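PDB 3S6J: hydrolase, haloacid dehalogenase-like family from Pseudomonas syringae pv. tomato, which is probably a metal-dependent phosphatase of the haloacid dehalogenase superfamily, perhaps acting on sugar phosphates, and binds calcium in the crystal. Local coordinates for residues 45-50 / 60-65. Numbering follows the deposited sequence.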
loop_
_atom_site.group_PDB
_atom_site.type_symbol
_atom_site.label_atom_id
_atom_site.label_comp_id
_atom_site.label_asym_id
_atom_site.label_seq_id
_atom_site.Cartn_x
_atom_site.Cartn_y
_atom_site.Cartn_z
ATOM N N HIS E 45 0.104 -1.354 -6.867
ATOM C CA HIS E 45 -0.839 -0.760 -5.904
ATOM C C HIS E 45 -1.247 0.631 -6.382
ATOM O O HIS E 45 -2.392 1.046 -6.212
ATOM C CB HIS E 45 -0.200 -0.691 -4.498
ATOM C CG HIS E 45 -1.157 -0.330 -3.395
ATOM N ND1 HIS E 45 -0.795 -0.350 -2.072
ATOM C CD2 HIS E 45 -2.468 0.035 -3.431
ATOM C CE1 HIS E 45 -1.840 -0.015 -1.325
ATOM N NE2 HIS E 45 -2.859 0.224 -2.131
ATOM N N ARG E 46 -0.310 1.343 -7.000
ATOM C CA ARG E 46 -0.577 2.690 -7.520
ATOM C C ARG E 46 -1.699 2.721 -8.559
ATOM O O ARG E 46 -2.385 3.734 -8.705
ATOM C CB ARG E 46 0.685 3.269 -8.175
ATOM C CG ARG E 46 1.658 3.962 -7.241
ATOM C CD ARG E 46 2.408 5.087 -7.994
ATOM N NE ARG E 46 3.004 4.656 -9.270
ATOM C CZ ARG E 46 4.019 5.285 -9.878
ATOM N NH1 ARG E 46 4.560 6.374 -9.337
ATOM N NH2 ARG E 46 4.500 4.826 -11.028
ATOM N N LYS E 47 -1.862 1.632 -9.309
ATOM C CA LYS E 47 -2.813 1.601 -10.421
ATOM C C LYS E 47 -4.163 0.960 -10.062
ATOM O O LYS E 47 -5.107 0.981 -10.856
ATOM C CB LYS E 47 -2.220 0.852 -11.624
ATOM C CG LYS E 47 -0.807 1.260 -12.032
ATOM C CD LYS E 47 -0.700 2.725 -12.459
ATOM C CE LYS E 47 0.608 2.981 -13.224
ATOM N NZ LYS E 47 0.934 4.439 -13.342
ATOM N N ILE E 48 -4.254 0.353 -8.893
ATOM C CA ILE E 48 -5.502 -0.291 -8.494
ATOM C C ILE E 48 -6.641 0.735 -8.485
ATOM O O ILE E 48 -6.565 1.781 -7.817
ATOM C CB ILE E 48 -5.359 -1.013 -7.124
ATOM C CG1 ILE E 48 -4.252 -2.068 -7.202
ATOM C CG2 ILE E 48 -6.678 -1.658 -6.700
ATOM C CD1 ILE E 48 -4.507 -3.199 -8.210
ATOM N N GLY E 49 -7.688 0.433 -9.247
ATOM C CA GLY E 49 -8.790 1.357 -9.445
ATOM C C GLY E 49 -8.963 1.705 -10.920
ATOM O O GLY E 49 -10.056 2.085 -11.337
HETATM N N MSE E 50 -7.891 1.596 -11.704
HETATM C CA MSE E 50 -8.008 1.633 -13.172
HETATM C C MSE E 50 -8.587 0.320 -13.652
HETATM O O MSE E 50 -8.440 -0.698 -12.975
HETATM C CB MSE E 50 -6.647 1.792 -13.844
HETATM C CG MSE E 50 -5.880 3.044 -13.495
HETATM SE SE MSE E 50 -4.437 3.286 -14.788
HETATM C CE MSE E 50 -4.403 5.230 -14.891
ATOM N N SER E 60 2.906 -0.779 -18.548
ATOM C CA SER E 60 3.579 -1.043 -19.806
ATOM C C SER E 60 4.495 0.115 -20.191
ATOM O O SER E 60 5.728 0.003 -20.198
ATOM C CB SER E 60 2.497 -1.196 -20.878
ATOM O OG SER E 60 2.946 -1.929 -21.991
ATOM N N ARG E 61 3.866 1.232 -20.523
ATOM C CA ARG E 61 4.571 2.461 -20.838
ATOM C C ARG E 61 5.587 2.885 -19.772
ATOM O O ARG E 61 6.670 3.358 -20.104
ATOM C CB ARG E 61 3.545 3.565 -21.092
ATOM C CG ARG E 61 4.076 4.964 -20.951
ATOM C CD ARG E 61 3.661 5.798 -22.146
ATOM N NE ARG E 61 4.684 5.768 -23.187
ATOM C CZ ARG E 61 4.489 6.167 -24.443
ATOM N NH1 ARG E 61 3.296 6.632 -24.812
ATOM N NH2 ARG E 61 5.482 6.103 -25.323
ATOM N N GLU E 62 5.265 2.712 -18.490
ATOM C CA GLU E 62 6.204 3.161 -17.461
ATOM C C GLU E 62 7.427 2.246 -17.339
ATOM O O GLU E 62 8.446 2.637 -16.771
ATOM C CB GLU E 62 5.514 3.457 -16.124
ATOM C CG GLU E 62 5.534 2.381 -15.048
ATOM C CD GLU E 62 4.890 2.891 -13.750
ATOM O OE1 GLU E 62 5.137 2.331 -12.650
ATOM O OE2 GLU E 62 4.136 3.888 -13.839
ATOM N N THR E 63 7.341 1.049 -17.920
ATOM C CA THR E 63 8.484 0.131 -17.958
ATOM C C THR E 63 9.186 0.130 -19.314
ATOM O O THR E 63 10.246 -0.477 -19.450
ATOM C CB THR E 63 8.097 -1.324 -17.617
ATOM O OG1 THR E 63 7.461 -1.930 -18.750
ATOM C CG2 THR E 63 7.176 -1.372 -16.407
ATOM N N GLY E 64 8.580 0.782 -20.310
ATOM C CA GLY E 64 9.245 1.084 -21.571
ATOM C C GLY E 64 9.065 0.062 -22.682
ATOM O O GLY E 64 9.910 -0.078 -23.573
HETATM N N MSE E 65 7.948 -0.644 -22.671
HETATM C CA MSE E 65 7.873 -1.800 -23.532
HETATM C C MSE E 65 6.578 -2.040 -24.336
HETATM O O MSE E 65 6.610 -1.961 -25.567
HETATM C CB MSE E 65 8.319 -3.023 -22.745
HETATM C CG MSE E 65 7.401 -4.164 -22.888
HETATM SE SE MSE E 65 6.128 -4.114 -21.440
HETATM C CE MSE E 65 7.355 -4.695 -20.022
HETATM O O HOH W 1 2.823 2.521 -11.005
#
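Glu62 reaches from helix 52-63 to the basic ends of Arg46 and Lys47 on helix 41-47, a worked example of one carboxylate tying together two segments, 45-50 and 60-65, that meet here through side chains: the nearest CA atoms, those of Lys47 and Glu62, stand 11.5 Å apart. CB of Glu62 points toward the other segment, and beyond CG the chain runs out extended (chi2 176°), so that only the carboxylate end meets the partners. CD of Glu62 sits at the edge of the Arg46 guanidinium, in its plane, 3.4 Å from Arg46 NH2. The two flat groups are nevertheless turned 77° against each other, and a paired, two-pronged grip is not made. Instead Arg46 NH2 alone faces both oxygens, in a salt bridge to Glu62 OE2 at 3.0 Å and a weak, bent bond to OE1 (3.0 Å, 129°). A water bridges Arg46 NE to Glu62 OE1, accepting from the first at 2.8 Å and donating to the second. The strongest partner of Glu62 lies just outside the segments: Arg43, whose NE makes a salt bridge to OE1. In this family such helices belong to the cap inserted beside the Rossmann-like core; here the Arg46 side chain lies about 8 Å from a bound calcium ion. Lys47, bent at chi2, comes to OE2 from the opposite direction, its NZ making a salt bridge to Glu62 OE2, 3.3 Å, weak as a hydrogen bond; Ser58 OG is a second, weak partner of that ammonium.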